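Local structure of catechol 1,2-dioxygenase (Burkholderia ambifaria, 5VXT) at residues V73-K78 / T222-D227; S179-T184 / L319-T324; S10-D15 / A58-D63. The protein probably catalyses the intradiol cleavage of catechol to cis,cis-muconate at a non-haem iron(III) centre, and binds phosphatidylethanolamine in pockets of its helical region. One frame throughout, in Å; residues are numbered along the deposited sequence.

Contact 1: residues V73-K78 / T222-D227; sequences VNYLNK and TQQLLD. With PTY (phosphatidylethanolamine), chain I.
Tyr75, Gln224 and Leu225 all send CG anti to the backbone N (Tyr75 chi1 174°), which carries each side chain out from its own helix and into the gap between the two. The helices, 66-81 of the N-terminal helical region and 221-229 of the dioxygenase domain, run roughly antiparallel: the short segments make 141° and their axes come no nearer than 11.2 Å. Such a separation is too wide for close ridges-into-grooves packing, and long side chains and a phosphatidylethanolamine bridge it instead. The Tyr75 ring reaches across to Leu225, whose CB lies 3.9 Å from Tyr75 CZ, the two side chains crossing at about a right angle. Its hydroxyl is hydrogen-bonded to the carbonyl of Ala221, just before the segment, and this fixes the ring's far end against helix 221-229; Leu88 of helix 85-91 packs beside it. A tyrosine suits the place because it is apolar along its ring and polar at the hydroxyl, where it meets a backbone.

One of the two bound lipids borders the same gap. Its acyl carbon C11 rests 3.5 Å from Tyr75 CD1, while C12 lies 3.9 Å from Leu225 CD1, so aromatic and aliphatic groups together wall the start of one chain. Near the headgroup stands the extended Gln224, whose NE2 comes to the edge of the Tyr75 ring, in its plane. The amide and ring planes are 57° apart. Lys78 NZ forms a salt bridge with Asp82 and a hydrogen bond with the carbonyl O of Gln219, and Lys78 CE passes 3.2 Å from Gln224 OE1.

Contact 2: residues S179-T184 / L319-T324; sequences SHFDPT and LRASAT
His180 and Ala323 bring the two backbones closest, and even there their CA atoms are 8.2 Å apart, so the gap is bridged by side chains. Residues 179-184 form a loop between strands 166-170 and 193-197; His180 has positive phi (75°), and its side chain is directed toward the C-terminal tail. That tail is extended, and about residues 321-322 it forms a weakly bonded strand, paired in parallel with strand 125-126 through Ala126.

The contact is light and mostly van der Waals, with no hydrogen bond across it. The CB of Ala321 meets both aromatic rings obliquely: His180 CD2 lies 4.0 Å from it and Phe181 CZ 4.3 Å. Ala323 CB also approaches the imidazole obliquely, 4.3 Å from His180 ND1, while His180 CE1 stands 4.0 Å from the carbonyl O of Ser322. Small alanines suit the tail because their methyl groups let two rings approach an extended backbone. Val125 of the neighbouring strand touches His180, Phe181 and Ala323, completing the apolar patch.

Farther along the loop, Asp182 OD1 accepts a hydrogen bond from the backbone N of Thr184 at 2.8 Å, on the anti side of the carboxylate and 20° out of its plane; OD2 is hydrogen-bonded to Gln187. This Asx turn shapes the loop as it leaves the contact. The side chain of Phe181 lies about 9 Å from the iron: here the C-terminal tail packs, at the surface, against the loop that directly follows the iron ligand Tyr178 in the catalytic domain of an intradiol dioxygenase.

Contact 3: residues S10-D15 / A58-D63; sequences SVKVFD and AIDDLD
Asp60 receives the N-terminal arm through hydrogen bonds to its carboxylate and to its main chain. Val13 N points into the carboxylate as a forked donor, 2.9 Å from Asp60 OD1 and 3.1 Å from OD2, using the syn lone pair of each; the bond to OD2 is the straighter, at 159°. Phe14 N reaches Asp60 OD1 as well, at 3.0 Å, but from above the carboxylate plane (58° out of it). OD1 thus accepts two successive amides, fitting an aspartate to a bend in a loop. Ser10, its OG anti to the backbone N, donates to the carbonyl O of Asp60 at 2.7 Å in the carbonyl plane. A water links Val11 N to Asp63 OD2.

Van der Waals contact is slighter. Ser10 CB packs 3.6 Å from Asp63 CB, beside the Schellman motif that ends helix 42-62, and Phe14 CB lies against OD1 of Asp60 while its ring turns away to Phe56 and to Val19 and Leu23 of helix 17-27.

The arginines that pair with these aspartates belong to the second subunit: its Arg101 forms salt bridges with Asp60 OD2 and Asp63 OD2, and its Arg50 with Asp61. Within the contact Lys12 NZ stays 4.2 Å from Asp61 OD1, beyond a salt bridge. Buried Asp60, held by two amides and an arginine, is therefore probably ionised, and its one carboxylate ties arm, helix and partner subunit together.

Overall arrangement
The contacts follow the length of an elongated chain, from the helical dimer region to the catalytic domain. Contacts 1 and 3 lie on the same side of the chain's centre, 24 Å apart between centres, on helices 66-81 and 42-62 that follow each other in the chain; both touch the second subunit. Contact 1 borders one of the two bound lipids, and its Thr222 side chain is about 8 Å from the catechol. In contact 3, the side chain of Phe14 is about 10 Å from a bound phosphatidylethanolamine. Contact 2 approaches the catechol through Phe181, also about 8 Å away, though its centre is 22 Å from that of contact 1. Contacts 2 and 3 are 43 Å apart between centres.

Contact 1: residues V73-K78 / T222-D227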
loop_
_atom_site.group_PDB
_atom_site.type_symbol
_atom_site.label_atom_id
_atom_site.label_comp_id
_atom_site.label_asym_id
_atom_site.label_seq_id
_atom_site.Cartn_x
_atom_site.Cartn_y
_atom_site.Cartn_z
ATOM N N VAL B 73 3.117 -7.535 -0.185
ATOM C CA VAL B 73 3.159 -6.687 -1.374
ATOM C C VAL B 73 1.900 -6.858 -2.211
ATOM O O VAL B 73 1.289 -5.876 -2.651
ATOM C CB VAL B 73 4.428 -6.994 -2.190
ATOM C CG1 VAL B 73 4.345 -6.351 -3.566
ATOM C CG2 VAL B 73 5.631 -6.480 -1.432
ATOM N N ASN B 74 1.473 -8.101 -2.428
ATOM C CA ASN B 74 0.260 -8.296 -3.211
ATOM C C ASN B 74 -0.990 -7.884 -2.448
ATOM O O ASN B 74 -1.989 -7.508 -3.071
ATOM C CB ASN B 74 0.191 -9.750 -3.683
ATOM C CG ASN B 74 1.132 -10.008 -4.852
ATOM O OD1 ASN B 74 2.062 -10.823 -4.769
ATOM N ND2 ASN B 74 0.909 -9.281 -5.947
ATOM N N TYR B 75 -0.944 -7.909 -1.116
ATOM C CA TYR B 75 -2.030 -7.339 -0.335
ATOM C C TYR B 75 -2.179 -5.850 -0.623
ATOM O O TYR B 75 -3.303 -5.344 -0.718
ATOM C CB TYR B 75 -1.800 -7.583 1.155
ATOM C CG TYR B 75 -2.836 -6.868 2.019
ATOM C CD1 TYR B 75 -4.092 -7.423 2.244
ATOM C CD2 TYR B 75 -2.556 -5.622 2.572
ATOM C CE1 TYR B 75 -5.043 -6.757 3.024
ATOM C CE2 TYR B 75 -3.498 -4.953 3.347
ATOM C CZ TYR B 75 -4.731 -5.521 3.565
ATOM O OH TYR B 75 -5.659 -4.849 4.338
ATOM N N LEU B 76 -1.062 -5.135 -0.772
ATOM C CA LEU B 76 -1.153 -3.703 -1.063
ATOM C C LEU B 76 -1.796 -3.453 -2.414
ATOM O O LEU B 76 -2.519 -2.468 -2.588
ATOM C CB LEU B 76 0.234 -3.056 -1.013
ATOM C CG LEU B 76 0.931 -2.955 0.343
ATOM C CD1 LEU B 76 2.296 -2.309 0.182
ATOM C CD2 LEU B 76 0.067 -2.150 1.325
ATOM N N ASN B 77 -1.550 -4.330 -3.389
ATOM C CA ASN B 77 -2.223 -4.189 -4.672
ATOM C C ASN B 77 -3.732 -4.296 -4.504
ATOM O O ASN B 77 -4.488 -3.471 -5.031
ATOM C CB ASN B 77 -1.702 -5.227 -5.666
ATOM C CG ASN B 77 -0.425 -4.788 -6.354
ATOM O OD1 ASN B 77 -0.191 -3.591 -6.557
ATOM N ND2 ASN B 77 0.408 -5.756 -6.736
ATOM N N LYS B 78 -4.191 -5.306 -3.758
ATOM C CA LYS B 78 -5.623 -5.448 -3.513
ATOM C C LYS B 78 -6.170 -4.269 -2.712
ATOM O O LYS B 78 -7.287 -3.806 -2.963
ATOM C CB LYS B 78 -5.894 -6.768 -2.792
ATOM C CG LYS B 78 -7.355 -6.975 -2.412
ATOM C CD LYS B 78 -7.617 -8.424 -2.026
ATOM C CE LYS B 78 -8.866 -8.561 -1.177
ATOM N NZ LYS B 78 -10.008 -7.800 -1.749
ATOM N N THR B 222 -9.447 -4.446 3.851
ATOM C CA THR B 222 -9.423 -4.104 5.269
ATOM C C THR B 222 -9.987 -5.245 6.099
ATOM O O THR B 222 -9.328 -5.749 7.017
ATOM C CB THR B 222 -10.205 -2.815 5.521
ATOM O OG1 THR B 222 -9.668 -1.774 4.697
ATOM C CG2 THR B 222 -10.098 -2.407 6.990
ATOM N N GLN B 223 -11.196 -5.695 5.756
ATOM C CA GLN B 223 -11.809 -6.796 6.492
ATOM C C GLN B 223 -11.004 -8.080 6.362
ATOM O O GLN B 223 -10.943 -8.871 7.309
ATOM C CB GLN B 223 -13.236 -7.030 6.007
ATOM C CG GLN B 223 -14.022 -7.935 6.927
ATOM C CD GLN B 223 -14.161 -7.345 8.309
ATOM O OE1 GLN B 223 -14.733 -6.268 8.477
ATOM N NE2 GLN B 223 -13.621 -8.030 9.308
ATOM N N GLN B 224 -10.391 -8.308 5.200
ATOM C CA GLN B 224 -9.549 -9.489 5.028
ATOM C C GLN B 224 -8.423 -9.513 6.054
ATOM O O GLN B 224 -8.192 -10.536 6.711
ATOM C CB GLN B 224 -9.001 -9.534 3.603
ATOM C CG GLN B 224 -8.017 -10.667 3.337
ATOM C CD GLN B 224 -7.525 -10.681 1.900
ATOM O OE1 GLN B 224 -8.308 -10.862 0.966
ATOM N NE2 GLN B 224 -6.225 -10.480 1.715
ATOM N N LEU B 225 -7.718 -8.389 6.221
ATOM C CA LEU B 225 -6.648 -8.339 7.213
ATOM C C LEU B 225 -7.204 -8.400 8.630
ATOM O O LEU B 225 -6.658 -9.110 9.482
ATOM C CB LEU B 225 -5.798 -7.078 7.022
ATOM C CG LEU B 225 -4.663 -6.840 8.023
ATOM C CD1 LEU B 225 -3.752 -8.054 8.112
ATOM C CD2 LEU B 225 -3.846 -5.598 7.650
ATOM N N LEU B 226 -8.279 -7.649 8.909
ATOM C CA LEU B 226 -8.928 -7.745 10.215
ATOM C C LEU B 226 -9.326 -9.184 10.529
ATOM O O LEU B 226 -9.091 -9.680 11.638
ATOM C CB LEU B 226 -10.154 -6.829 10.272
ATOM C CG LEU B 226 -9.875 -5.330 10.235
ATOM C CD1 LEU B 226 -11.183 -4.569 10.339
ATOM C CD2 LEU B 226 -8.947 -4.938 11.368
ATOM N N ASP B 227 -9.942 -9.871 9.560
ATOM C CA ASP B 227 -10.269 -11.282 9.754
ATOM C C ASP B 227 -9.034 -12.084 10.144
ATOM O O ASP B 227 -9.082 -12.914 11.064
ATOM C CB ASP B 227 -10.899 -11.869 8.489
ATOM C CG ASP B 227 -12.332 -11.399 8.268
ATOM O OD1 ASP B 227 -12.839 -11.559 7.134
ATOM O OD2 ASP B 227 -12.951 -10.882 9.224
HETATM C C1 PTY I . -0.483 -14.084 4.318
HETATM C C2 PTY I . -5.815 -13.692 0.579
HETATM C C3 PTY I . -4.864 -14.882 0.637
HETATM O O4 PTY I . 0.088 -13.633 5.540
HETATM C C5 PTY I . -2.548 -13.908 2.933
HETATM C C6 PTY I . -1.784 -13.316 4.107
HETATM O O7 PTY I . -1.490 -11.942 3.849
HETATM C C8 PTY I . -2.581 -11.049 4.220
HETATM O O10 PTY I . -3.705 -11.486 4.440
HETATM C C11 PTY I . -2.304 -9.570 4.320
HETATM C C12 PTY I . -1.269 -9.327 5.409
HETATM C C13 PTY I . -0.390 -8.155 5.016
HETATM C C14 PTY I . -0.226 -7.138 6.133
HETATM C C15 PTY I . 0.428 -5.896 5.549
HETATM C C16 PTY I . 0.031 -4.639 6.309
HETATM C C17 PTY I . 0.951 -4.384 7.498
HETATM C C18 PTY I . 0.473 -3.141 8.230
HETATM C C19 PTY I . 1.464 -2.702 9.295
HETATM C C20 PTY I . 1.301 -1.216 9.569
HETATM C C21 PTY I . 1.565 -0.405 8.308
HETATM C C22 PTY I . 3.040 -0.474 7.923
HETATM C C23 PTY I . 3.297 0.233 6.594
HETATM C C24 PTY I . 4.682 0.868 6.537
HETATM C C25 PTY I . 5.795 -0.171 6.565
HETATM C C26 PTY I . 7.144 0.517 6.744
HETATM C C27 PTY I . 7.129 1.416 7.976
HETATM C C28 PTY I . 8.151 0.964 9.011
HETATM C C29 PTY I . 7.864 -0.445 9.481
HETATM C C30 PTY I . 1.485 -13.853 5.849
HETATM C C31 PTY I . 2.079 -13.264 7.105
HETATM O O30 PTY I . 2.163 -14.512 5.078
HETATM C C32 PTY I . 1.891 -11.756 7.074
HETATM C C33 PTY I . 2.339 -11.226 5.720
HETATM C C34 PTY I . 3.506 -10.264 5.871
HETATM C C35 PTY I . 2.993 -8.858 6.140
HETATM C C36 PTY I . 4.143 -7.863 6.120
HETATM C C37 PTY I . 4.939 -8.011 4.833
HETATM C C38 PTY I . 5.930 -6.867 4.686
HETATM C C39 PTY I . 6.154 -6.545 3.215
HETATM C C40 PTY I . 5.038 -5.671 2.662
HETATM C C41 PTY I . 5.395 -4.199 2.808
HETATM C C42 PTY I . 4.770 -3.628 4.074
HETATM C C43 PTY I . 3.263 -3.855 4.070
HETATM C C44 PTY I . 2.513 -2.603 4.474
HETATM P P1 PTY I . -2.252 -15.366 0.755
HETATM O O11 PTY I . -3.527 -14.456 0.358
HETATM O O12 PTY I . -1.195 -15.187 -0.310
HETATM O O13 PTY I . -2.759 -16.755 1.075
HETATM O O14 PTY I . -1.686 -14.677 2.100
HETATM N N1 PTY I . -6.047 -13.311 -0.801
#

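Contact 2: residues S179-T184 / L319-T324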
loop_
_atom_site.group_PDB
_atom_site.type_symbol
_atom_site.label_atom_id
_atom_site.label_comp_id
_atom_site.label_asym_id
_atom_site.label_seq_id
_atom_site.Cartn_x
_atom_site.Cartn_y
_atom_site.Cartn_z
ATOM N N SER B 179 -24.222 8.092 1.445
ATOM C CA SER B 179 -24.367 8.527 0.064
ATOM C C SER B 179 -22.988 8.769 -0.548
ATOM O O SER B 179 -22.024 9.084 0.153
ATOM C CB SER B 179 -25.234 9.787 -0.018
ATOM O OG SER B 179 -24.661 10.850 0.710
ATOM N N HIS B 180 -22.901 8.554 -1.865
ATOM C CA HIS B 180 -21.671 8.601 -2.656
ATOM C C HIS B 180 -20.809 7.359 -2.435
ATOM O O HIS B 180 -19.850 7.139 -3.179
ATOM C CB HIS B 180 -20.854 9.869 -2.362
ATOM C CG HIS B 180 -20.045 10.350 -3.528
ATOM N ND1 HIS B 180 -20.600 11.048 -4.580
ATOM C CD2 HIS B 180 -18.725 10.235 -3.808
ATOM C CE1 HIS B 180 -19.656 11.340 -5.458
ATOM N NE2 HIS B 180 -18.509 10.858 -5.015
ATOM N N PHE B 181 -21.143 6.532 -1.434
ATOM C CA PHE B 181 -20.378 5.327 -1.120
ATOM C C PHE B 181 -21.288 4.127 -0.894
ATOM O O PHE B 181 -20.930 3.209 -0.149
ATOM C CB PHE B 181 -19.500 5.522 0.118
ATOM C CG PHE B 181 -18.564 6.679 0.032
ATOM C CD1 PHE B 181 -18.911 7.908 0.579
ATOM C CD2 PHE B 181 -17.327 6.538 -0.586
ATOM C CE1 PHE B 181 -18.044 8.984 0.503
ATOM C CE2 PHE B 181 -16.458 7.605 -0.666
ATOM C CZ PHE B 181 -16.812 8.830 -0.123
ATOM N N ASP B 182 -22.471 4.115 -1.506
ATOM C CA ASP B 182 -23.425 3.039 -1.255
ATOM C C ASP B 182 -23.198 1.902 -2.246
ATOM O O ASP B 182 -23.383 2.104 -3.454
ATOM C CB ASP B 182 -24.851 3.550 -1.357
ATOM C CG ASP B 182 -25.871 2.562 -0.806
ATOM O OD1 ASP B 182 -25.705 1.335 -1.016
ATOM O OD2 ASP B 182 -26.841 3.011 -0.153
ATOM N N PRO B 183 -22.821 0.703 -1.791
ATOM C CA PRO B 183 -22.561 -0.402 -2.722
ATOM C C PRO B 183 -23.810 -1.102 -3.229
ATOM O O PRO B 183 -23.689 -2.034 -4.029
ATOM C CB PRO B 183 -21.703 -1.356 -1.877
ATOM C CG PRO B 183 -22.217 -1.155 -0.494
ATOM C CD PRO B 183 -22.582 0.314 -0.391
ATOM N N THR B 184 -25.002 -0.693 -2.788
ATOM C CA THR B 184 -26.239 -1.304 -3.249
ATOM C C THR B 184 -27.001 -0.446 -4.246
ATOM O O THR B 184 -27.861 -0.972 -4.958
ATOM C CB THR B 184 -27.160 -1.618 -2.060
ATOM O OG1 THR B 184 -27.388 -0.427 -1.295
ATOM C CG2 THR B 184 -26.536 -2.671 -1.167
ATOM N N LEU B 319 -7.095 13.937 0.489
ATOM C CA LEU B 319 -8.004 13.704 -0.627
ATOM C C LEU B 319 -9.420 13.496 -0.109
ATOM O O LEU B 319 -9.668 12.607 0.711
ATOM C CB LEU B 319 -7.564 12.493 -1.450
ATOM C CG LEU B 319 -6.504 12.669 -2.536
ATOM C CD1 LEU B 319 -6.503 11.448 -3.456
ATOM C CD2 LEU B 319 -6.730 13.946 -3.332
ATOM N N ARG B 320 -10.346 14.327 -0.580
ATOM C CA ARG B 320 -11.740 14.258 -0.168
ATOM C C ARG B 320 -12.632 14.299 -1.398
ATOM O O ARG B 320 -12.371 15.052 -2.342
ATOM C CB ARG B 320 -12.095 15.407 0.789
ATOM C CG ARG B 320 -11.515 15.238 2.194
ATOM C CD ARG B 320 -11.248 16.595 2.844
ATOM N NE ARG B 320 -10.755 16.502 4.222
ATOM C CZ ARG B 320 -9.876 17.349 4.757
ATOM N NH1 ARG B 320 -9.377 18.351 4.034
ATOM N NH2 ARG B 320 -9.485 17.188 6.013
ATOM N N ALA B 321 -13.678 13.478 -1.385
ATOM C CA ALA B 321 -14.647 13.459 -2.469
ATOM C C ALA B 321 -15.457 14.751 -2.492
ATOM O O ALA B 321 -15.551 15.469 -1.495
ATOM C CB ALA B 321 -15.591 12.264 -2.324
ATOM N N SER B 322 -16.053 15.033 -3.653
ATOM C CA SER B 322 -16.935 16.178 -3.823
ATOM C C SER B 322 -18.063 15.804 -4.775
ATOM O O SER B 322 -17.917 14.912 -5.616
ATOM C CB SER B 322 -16.188 17.398 -4.367
ATOM O OG SER B 322 -15.885 17.221 -5.737
ATOM N N ALA B 323 -19.190 16.503 -4.643
ATOM C CA ALA B 323 -20.370 16.183 -5.433
ATOM C C ALA B 323 -21.075 17.453 -5.887
ATOM O O ALA B 323 -20.852 18.545 -5.355
ATOM C CB ALA B 323 -21.353 15.300 -4.649
ATOM N N THR B 324 -21.946 17.271 -6.880
ATOM C CA THR B 324 -22.732 18.328 -7.510
ATOM C C THR B 324 -23.479 19.202 -6.502
ATOM O O THR B 324 -24.629 18.928 -6.154
ATOM C CB THR B 324 -23.754 17.718 -8.502
ATOM O OG1 THR B 324 -23.086 16.799 -9.375
ATOM C CG2 THR B 324 -24.421 18.801 -9.331
#

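Contact 3: residues S10-D15 / A58-D63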
loop_
_atom_site.group_PDB
_atom_site.type_symbol
_atom_site.label_atom_id
_atom_site.label_comp_id
_atom_site.label_asym_id
_atom_site.label_seq_id
_atom_site.Cartn_x
_atom_site.Cartn_y
_atom_site.Cartn_z
ATOM N N SER B 10 17.019 -16.995 12.145
ATOM C CA SER B 10 17.194 -15.920 11.176
ATOM C C SER B 10 18.682 -15.651 10.966
ATOM O O SER B 10 19.465 -15.623 11.920
ATOM C CB SER B 10 16.473 -14.655 11.665
ATOM O OG SER B 10 16.572 -13.581 10.742
ATOM N N VAL B 11 19.089 -15.498 9.710
ATOM C CA VAL B 11 20.427 -15.006 9.405
ATOM C C VAL B 11 20.341 -13.485 9.293
ATOM O O VAL B 11 19.519 -12.948 8.541
ATOM C CB VAL B 11 20.994 -15.646 8.127
ATOM C CG1 VAL B 11 20.110 -15.348 6.924
ATOM C CG2 VAL B 11 22.418 -15.171 7.884
ATOM N N LYS B 12 21.156 -12.785 10.068
ATOM C CA LYS B 12 21.003 -11.345 10.243
ATOM C C LYS B 12 21.932 -10.593 9.303
ATOM O O LYS B 12 23.147 -10.821 9.316
ATOM C CB LYS B 12 21.302 -10.953 11.687
ATOM C CG LYS B 12 20.639 -11.828 12.727
ATOM C CD LYS B 12 19.124 -11.669 12.733
ATOM C CE LYS B 12 18.541 -12.276 14.004
ATOM N NZ LYS B 12 17.214 -11.709 14.375
ATOM N N VAL B 13 21.366 -9.680 8.507
ATOM C CA VAL B 13 22.161 -8.950 7.526
ATOM C C VAL B 13 21.994 -7.441 7.650
ATOM O O VAL B 13 22.686 -6.692 6.961
ATOM C CB VAL B 13 21.815 -9.379 6.087
ATOM C CG1 VAL B 13 22.097 -10.864 5.872
ATOM C CG2 VAL B 13 20.350 -9.038 5.766
ATOM N N PHE B 14 21.090 -6.969 8.518
ATOM C CA PHE B 14 20.689 -5.568 8.420
ATOM C C PHE B 14 21.866 -4.622 8.653
ATOM O O PHE B 14 21.985 -3.595 7.976
ATOM C CB PHE B 14 19.556 -5.266 9.399
ATOM C CG PHE B 14 19.149 -3.823 9.399
ATOM C CD1 PHE B 14 18.336 -3.321 8.396
ATOM C CD2 PHE B 14 19.618 -2.960 10.373
ATOM C CE1 PHE B 14 17.976 -1.982 8.389
ATOM C CE2 PHE B 14 19.258 -1.604 10.377
ATOM C CZ PHE B 14 18.441 -1.122 9.380
ATOM N N ASP B 15 22.747 -4.946 9.593
ATOM C CA ASP B 15 23.820 -4.017 9.923
ATOM C C ASP B 15 24.983 -4.065 8.943
ATOM O O ASP B 15 25.938 -3.301 9.114
ATOM C CB ASP B 15 24.330 -4.282 11.333
ATOM C CG ASP B 15 23.317 -3.901 12.374
ATOM O OD1 ASP B 15 23.186 -4.619 13.384
ATOM O OD2 ASP B 15 22.622 -2.892 12.153
ATOM N N ALA B 58 12.858 -5.033 10.504
ATOM C CA ALA B 58 11.807 -5.919 10.994
ATOM C C ALA B 58 11.813 -7.255 10.253
ATOM O O ALA B 58 11.543 -8.299 10.858
ATOM C CB ALA B 58 10.446 -5.229 10.868
ATOM N N ILE B 59 12.095 -7.238 8.944
ATOM C CA ILE B 59 12.238 -8.487 8.195
ATOM C C ILE B 59 13.388 -9.312 8.760
ATOM O O ILE B 59 13.268 -10.534 8.949
ATOM C CB ILE B 59 12.432 -8.184 6.692
ATOM C CG1 ILE B 59 11.123 -7.663 6.088
ATOM C CG2 ILE B 59 12.933 -9.423 5.925
ATOM C CD1 ILE B 59 11.292 -6.999 4.737
ATOM N N ASP B 60 14.516 -8.658 9.047
ATOM C CA ASP B 60 15.652 -9.348 9.659
ATOM C C ASP B 60 15.270 -9.931 11.017
ATOM O O ASP B 60 15.483 -11.124 11.277
ATOM C CB ASP B 60 16.823 -8.368 9.790
ATOM C CG ASP B 60 18.175 -8.980 9.449
ATOM O OD1 ASP B 60 19.158 -8.576 10.099
ATOM O OD2 ASP B 60 18.275 -9.852 8.549
ATOM N N ASP B 61 14.647 -9.115 11.878
ATOM C CA ASP B 61 14.412 -9.524 13.264
ATOM C C ASP B 61 13.419 -10.675 13.350
ATOM O O ASP B 61 13.623 -11.630 14.110
ATOM C CB ASP B 61 13.907 -8.344 14.095
ATOM C CG ASP B 61 15.002 -7.346 14.440
ATOM O OD1 ASP B 61 16.195 -7.657 14.260
ATOM O OD2 ASP B 61 14.658 -6.236 14.897
ATOM N N LEU B 62 12.321 -10.588 12.605
ATOM C CA LEU B 62 11.268 -11.592 12.659
ATOM C C LEU B 62 11.433 -12.684 11.609
ATOM O O LEU B 62 10.580 -13.577 11.534
ATOM C CB LEU B 62 9.897 -10.927 12.502
ATOM C CG LEU B 62 9.519 -9.898 13.578
ATOM C CD1 LEU B 62 8.119 -9.333 13.336
ATOM C CD2 LEU B 62 9.623 -10.529 14.954
ATOM N N ASP B 63 12.506 -12.633 10.811
ATOM C CA ASP B 63 12.749 -13.557 9.700
ATOM C C ASP B 63 11.522 -13.661 8.800
ATOM O O ASP B 63 10.979 -14.739 8.554
ATOM C CB ASP B 63 13.158 -14.942 10.201
ATOM C CG ASP B 63 13.888 -15.747 9.140
ATOM O OD1 ASP B 63 14.180 -16.931 9.394
ATOM O OD2 ASP B 63 14.186 -15.189 8.054
HETATM O O HOH W 1 16.843 -16.297 7.591
#